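Local coordinates for probable enoyl-CoA hydratase/isomerase (Pseudomonas aeruginosa PAO1, PDB 5WYD), which probably acts as a hydro-lyase of the crotonase type, hydrating or dehydrating enoyl-CoA thioesters, with an implied part in making the diffusible signal factor, at residues A[133-138]-A[202-207]; A[43-48]-A[96-101]. The protein carries 1 engineered substitution. One frame throughout, in Å; residues are numbered along the deposited sequence.

Contact 1: residues A[133-138]-A[202-207]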
loop_
_atom_site.group_PDB
_atom_site.type_symbol
_atom_site.label_atom_id
_atom_site.label_comp_id
_atom_site.label_asym_id
_atom_site.label_seq_id
_atom_site.Cartn_x
_atom_site.Cartn_y
_atom_site.Cartn_z
ATOM N N ILE A 133 18.243 7.366 -17.325
ATOM C CA ILE A 133 19.287 8.342 -17.041
ATOM C C ILE A 133 19.149 9.487 -18.024
ATOM O O ILE A 133 18.818 9.295 -19.198
ATOM C CB ILE A 133 20.683 7.699 -17.160
ATOM C CG1 ILE A 133 20.703 6.385 -16.409
ATOM C CG2 ILE A 133 21.753 8.615 -16.566
ATOM C CD1 ILE A 133 21.967 5.594 -16.578
ATOM N N ARG A 134 19.444 10.680 -17.560
ATOM C CA ARG A 134 19.335 11.851 -18.406
ATOM C C ARG A 134 20.658 12.594 -18.498
ATOM O O ARG A 134 21.271 12.919 -17.477
ATOM C CB ARG A 134 18.227 12.760 -17.896
ATOM C CG ARG A 134 16.869 12.151 -18.091
ATOM C CD ARG A 134 15.918 12.612 -17.025
ATOM N NE ARG A 134 16.340 12.131 -15.731
ATOM C CZ ARG A 134 16.117 10.899 -15.313
ATOM N NH1 ARG A 134 15.477 10.046 -16.092
ATOM N NH2 ARG A 134 16.528 10.519 -14.117
ATOM N N ILE A 135 21.078 12.868 -19.730
ATOM C CA ILE A 135 22.282 13.633 -20.031
ATOM C C ILE A 135 21.854 14.853 -20.836
ATOM O O ILE A 135 21.273 14.704 -21.917
ATOM C CB ILE A 135 23.288 12.792 -20.838
ATOM C CG1 ILE A 135 23.617 11.491 -20.122
ATOM C CG2 ILE A 135 24.563 13.577 -21.123
ATOM C CD1 ILE A 135 24.617 10.677 -20.884
ATOM N N ALA A 136 22.207 16.051 -20.365
ATOM C CA ALA A 136 21.762 17.249 -21.064
ATOM C C ALA A 136 22.901 18.217 -21.367
ATOM O O ALA A 136 23.874 18.340 -20.612
ATOM C CB ALA A 136 20.682 17.991 -20.266
ATOM N N GLU A 137 22.753 18.872 -22.526
ATOM C CA GLU A 137 23.566 19.968 -23.011
ATOM C C GLU A 137 23.234 21.215 -22.201
ATOM O O GLU A 137 22.093 21.407 -21.781
ATOM C CB GLU A 137 23.283 20.199 -24.488
ATOM C CG GLU A 137 23.656 19.037 -25.391
ATOM C CD GLU A 137 23.317 19.309 -26.842
ATOM O OE1 GLU A 137 23.617 18.454 -27.702
ATOM O OE2 GLU A 137 22.738 20.376 -27.122
ATOM N N ARG A 138 24.229 22.070 -21.981
ATOM C CA ARG A 138 24.020 23.161 -21.041
ATOM C C ARG A 138 22.831 24.020 -21.428
ATOM O O ARG A 138 22.125 24.542 -20.556
ATOM C CB ARG A 138 25.280 23.987 -20.956
ATOM C CG ARG A 138 26.491 23.135 -20.884
ATOM C CD ARG A 138 27.605 23.941 -20.341
ATOM N NE ARG A 138 27.563 25.278 -20.915
ATOM C CZ ARG A 138 28.063 25.581 -22.106
ATOM N NH1 ARG A 138 28.638 24.636 -22.840
ATOM N NH2 ARG A 138 27.992 26.822 -22.560
ATOM N N GLY A 202 27.056 11.865 -28.185
ATOM C CA GLY A 202 28.254 11.067 -28.033
ATOM C C GLY A 202 28.380 10.545 -26.624
ATOM O O GLY A 202 28.559 9.342 -26.413
ATOM N N ALA A 203 28.152 11.419 -25.644
ATOM C CA ALA A 203 28.270 11.017 -24.247
ATOM C C ALA A 203 27.284 9.907 -23.919
ATOM O O ALA A 203 27.642 8.916 -23.263
ATOM C CB ALA A 203 28.046 12.223 -23.327
ATOM N N ALA A 204 26.048 10.031 -24.401
ATOM C CA ALA A 204 25.059 8.998 -24.120
ATOM C C ALA A 204 25.483 7.649 -24.700
ATOM O O ALA A 204 25.331 6.612 -24.050
ATOM C CB ALA A 204 23.697 9.430 -24.653
ATOM N N LEU A 205 25.986 7.643 -25.936
ATOM C CA LEU A 205 26.463 6.407 -26.544
ATOM C C LEU A 205 27.633 5.851 -25.764
ATOM O O LEU A 205 27.741 4.633 -25.567
ATOM C CB LEU A 205 26.901 6.677 -27.970
ATOM C CG LEU A 205 25.794 7.129 -28.899
ATOM C CD1 LEU A 205 26.392 7.516 -30.237
ATOM C CD2 LEU A 205 24.820 6.005 -29.070
ATOM N N LEU A 206 28.546 6.735 -25.357
ATOM C CA LEU A 206 29.680 6.286 -24.575
ATOM C C LEU A 206 29.198 5.735 -23.244
ATOM O O LEU A 206 29.589 4.626 -22.856
ATOM C CB LEU A 206 30.696 7.430 -24.430
ATOM C CG LEU A 206 31.987 7.271 -23.610
ATOM C CD1 LEU A 206 31.867 7.311 -22.088
ATOM C CD2 LEU A 206 32.529 5.911 -24.010
ATOM N N LEU A 207 28.273 6.446 -22.576
ATOM C CA LEU A 207 27.753 5.926 -21.315
ATOM C C LEU A 207 27.061 4.593 -21.557
ATOM O O LEU A 207 27.265 3.631 -20.808
ATOM C CB LEU A 207 26.763 6.919 -20.684
ATOM C CG LEU A 207 26.194 6.709 -19.260
ATOM C CD1 LEU A 207 25.377 7.930 -18.809
ATOM C CD2 LEU A 207 25.400 5.456 -19.010
#
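In the crotonase core, helix 200-211 packs against one face of the central beta-sheet, and Ile133 and Ile135 of strand 133-137 meet it through Ala203, Ala204 and Leu207. The strand is an inner one, lying between strands 111-116 and 193-195, and the helix runs roughly antiparallel to it, at 152°, with the axes 9.1 Å apart. This part of the layer is joined by apolar contacts, and Ile135 illustrates how. Its CG1 lies anti to the carbonyl carbon (chi1 -55°) and the chain continues extended, which carries CD1 up to the helix backbone, 3.7 Å from Ala204 CA. The small side chain of Ala204 is consistent with this close approach. The other branch, CG2, sits anti to the backbone N and faces the methyl of Ala203, CG2 to CB 4.3 Å. Ile113 of strand 111-116 touches both Ile135 and Leu207, so the patch spreads across neighbouring strands, while Cys176 of a second subunit packs on Ile133 and Leu207. Leu207 reaches down one helical turn beyond Ala203, with its two methyls divided between the isoleucines: CD2 lies 4.2 Å from Ile133 CD1, and CD1 lies 3.5 Å from Ile135 CD1.

Contact 2: residues A[43-48]-A[96-101]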
loop_
_atom_site.group_PDB
_atom_site.type_symbol
_atom_site.label_atom_id
_atom_site.label_comp_id
_atom_site.label_asym_id
_atom_site.label_seq_id
_atom_site.Cartn_x
_atom_site.Cartn_y
_atom_site.Cartn_z
ATOM N N ASP A 43 1.530 8.520 -34.717
ATOM C CA ASP A 43 2.313 7.572 -35.491
ATOM C C ASP A 43 3.608 7.284 -34.752
ATOM O O ASP A 43 4.063 6.134 -34.688
ATOM C CB ASP A 43 2.576 8.137 -36.904
ATOM C CG ASP A 43 2.744 7.052 -37.993
ATOM O OD1 ASP A 43 2.921 5.862 -37.667
ATOM O OD2 ASP A 43 2.710 7.405 -39.194
ATOM N N SER A 44 4.199 8.330 -34.166
ATOM C CA SER A 44 5.419 8.182 -33.383
ATOM C C SER A 44 5.192 7.380 -32.097
ATOM O O SER A 44 5.974 6.476 -31.778
ATOM C CB SER A 44 5.996 9.573 -33.105
ATOM O OG SER A 44 5.052 10.432 -32.487
ATOM N N LEU A 45 4.115 7.668 -31.361
ATOM C CA LEU A 45 3.896 7.005 -30.077
ATOM C C LEU A 45 3.702 5.501 -30.210
ATOM O O LEU A 45 4.235 4.732 -29.399
ATOM C CB LEU A 45 2.699 7.620 -29.358
ATOM C CG LEU A 45 2.898 9.051 -28.870
ATOM C CD1 LEU A 45 1.682 9.536 -28.155
ATOM C CD2 LEU A 45 4.061 9.070 -27.941
ATOM N N ILE A 46 2.898 5.054 -31.175
ATOM C CA ILE A 46 2.722 3.613 -31.317
ATOM C C ILE A 46 4.042 2.964 -31.674
ATOM O O ILE A 46 4.439 1.962 -31.069
ATOM C CB ILE A 46 1.644 3.271 -32.360
ATOM C CG1 ILE A 46 0.259 3.714 -31.891
ATOM C CG2 ILE A 46 1.644 1.776 -32.614
ATOM C CD1 ILE A 46 -0.784 3.573 -32.970
ATOM N N GLY A 47 4.781 3.560 -32.609
ATOM C CA GLY A 47 6.048 2.968 -32.970
ATOM C C GLY A 47 6.927 2.832 -31.749
ATOM O O GLY A 47 7.489 1.764 -31.496
ATOM N N LEU A 48 6.929 3.862 -30.901
ATOM C CA LEU A 48 7.781 3.833 -29.727
ATOM C C LEU A 48 7.447 2.640 -28.862
ATOM O O LEU A 48 8.324 1.834 -28.540
ATOM C CB LEU A 48 7.613 5.111 -28.937
ATOM C CG LEU A 48 8.437 4.973 -27.674
ATOM C CD1 LEU A 48 9.876 4.697 -28.024
ATOM C CD2 LEU A 48 8.274 6.230 -26.833
ATOM N N ARG A 96 -4.033 7.951 -23.545
ATOM C CA ARG A 96 -3.712 6.535 -23.408
ATOM C C ARG A 96 -2.404 6.205 -24.116
ATOM O O ARG A 96 -1.541 5.518 -23.554
ATOM C CB ARG A 96 -4.879 5.714 -23.961
ATOM C CG ARG A 96 -4.764 4.211 -23.876
ATOM C CD ARG A 96 -4.985 3.689 -22.478
ATOM N NE ARG A 96 -4.665 2.282 -22.454
ATOM C CZ ARG A 96 -5.146 1.415 -21.584
ATOM N NH1 ARG A 96 -4.801 0.141 -21.650
ATOM N NH2 ARG A 96 -5.980 1.815 -20.665
ATOM N N ARG A 97 -2.218 6.757 -25.322
ATOM C CA ARG A 97 -1.026 6.491 -26.118
ATOM C C ARG A 97 0.237 6.954 -25.413
ATOM O O ARG A 97 1.253 6.253 -25.430
ATOM C CB ARG A 97 -1.146 7.197 -27.464
ATOM C CG ARG A 97 -2.165 6.620 -28.438
ATOM C CD ARG A 97 -1.937 5.154 -28.676
ATOM N NE ARG A 97 -3.004 4.543 -29.463
ATOM C CZ ARG A 97 -4.082 3.951 -28.954
ATOM N NH1 ARG A 97 -4.985 3.421 -29.773
ATOM N NH2 ARG A 97 -4.269 3.895 -27.637
ATOM N N PHE A 98 0.212 8.145 -24.818
ATOM C CA PHE A 98 1.396 8.605 -24.100
ATOM C C PHE A 98 1.715 7.677 -22.955
ATOM O O PHE A 98 2.872 7.297 -22.747
ATOM C CB PHE A 98 1.213 10.009 -23.532
ATOM C CG PHE A 98 1.565 11.110 -24.484
ATOM C CD1 PHE A 98 2.882 11.347 -24.800
ATOM C CD2 PHE A 98 0.598 11.963 -24.983
ATOM C CE1 PHE A 98 3.246 12.360 -25.651
ATOM C CE2 PHE A 98 0.948 13.008 -25.821
ATOM C CZ PHE A 98 2.279 13.188 -26.170
ATOM N N GLY A 99 0.698 7.305 -22.190
ATOM C CA GLY A 99 0.947 6.437 -21.065
ATOM C C GLY A 99 1.515 5.109 -21.511
ATOM O O GLY A 99 2.555 4.675 -21.025
ATOM N N GLU A 100 0.897 4.504 -22.522
ATOM C CA GLU A 100 1.364 3.206 -22.996
ATOM C C GLU A 100 2.783 3.279 -23.518
ATOM O O GLU A 100 3.634 2.449 -23.162
ATOM C CB GLU A 100 0.447 2.672 -24.097
ATOM C CG GLU A 100 -0.991 2.461 -23.720
ATOM C CD GLU A 100 -1.821 2.011 -24.911
ATOM O OE1 GLU A 100 -1.266 1.834 -26.017
ATOM O OE2 GLU A 100 -3.024 1.754 -24.731
ATOM N N ALA A 101 3.052 4.258 -24.381
ATOM C CA ALA A 101 4.372 4.351 -24.975
ATOM C C ALA A 101 5.414 4.643 -23.910
ATOM O O ALA A 101 6.386 3.898 -23.753
ATOM C CB ALA A 101 4.368 5.428 -26.062
#
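With CG anti to the carbonyl carbon (chi1 -68°) and an extended second torsion, Leu45 sends its methyls across to helix 88-106, where Phe98 swings its ring back toward helix 42-57 although its CB points away. The result is a CH-pi contact: Leu45 CD1 stands 3.9 Å from the centroid of the Phe98 ring, only 6° off the normal. The same methyl also rests on Arg97 CB at 3.7 Å. Farther along, the helices come closest through a small residue, as Ala101 CB lies 3.4 Å from Leu45 O and 4.1 Å from Leu48 CD2. Ile46 runs beside the bent Arg97 chain, its CG1 4.2 Å from NE, a nitrogen that the contact buries without a partner. Arg96 is turned elsewhere: its NE bonds Glu100 OE2 at 2.9 Å, almost in the guanidinium plane, and its NH2 bridges to Glu243 and Asp247 of a third subunit. Glu100 in turn pairs with Arg49, tying the helices by charge beside the apolar seam. At 30° between their directions, these are the roughly parallel helices of two successive beta-alpha-beta crossovers of the crotonase fold, which share strand 63-68.

In the fold
Contacts 1 and 2 show how one crotonase domain is assembled in different ways on opposite sides of its centre. Their own centres are 24 Å apart and their nearest atoms about 13 Å, so they do not touch. Contact 1 joins a helix to the sheet, whereas contact 2 joins helix to helix; both segments of contact 2 precede those of contact 1 in the sequence. Both are predominantly buried; the second subunit packs on contact 1 itself, whereas the third meets segment 96-101 through Arg96, beside contact 2. The pentanedial pocket, at Lys72, Phe73 and Arg179, includes no residue of either contact, although Lys72 and Phe73 fall between the two segments of contact 2 in sequence.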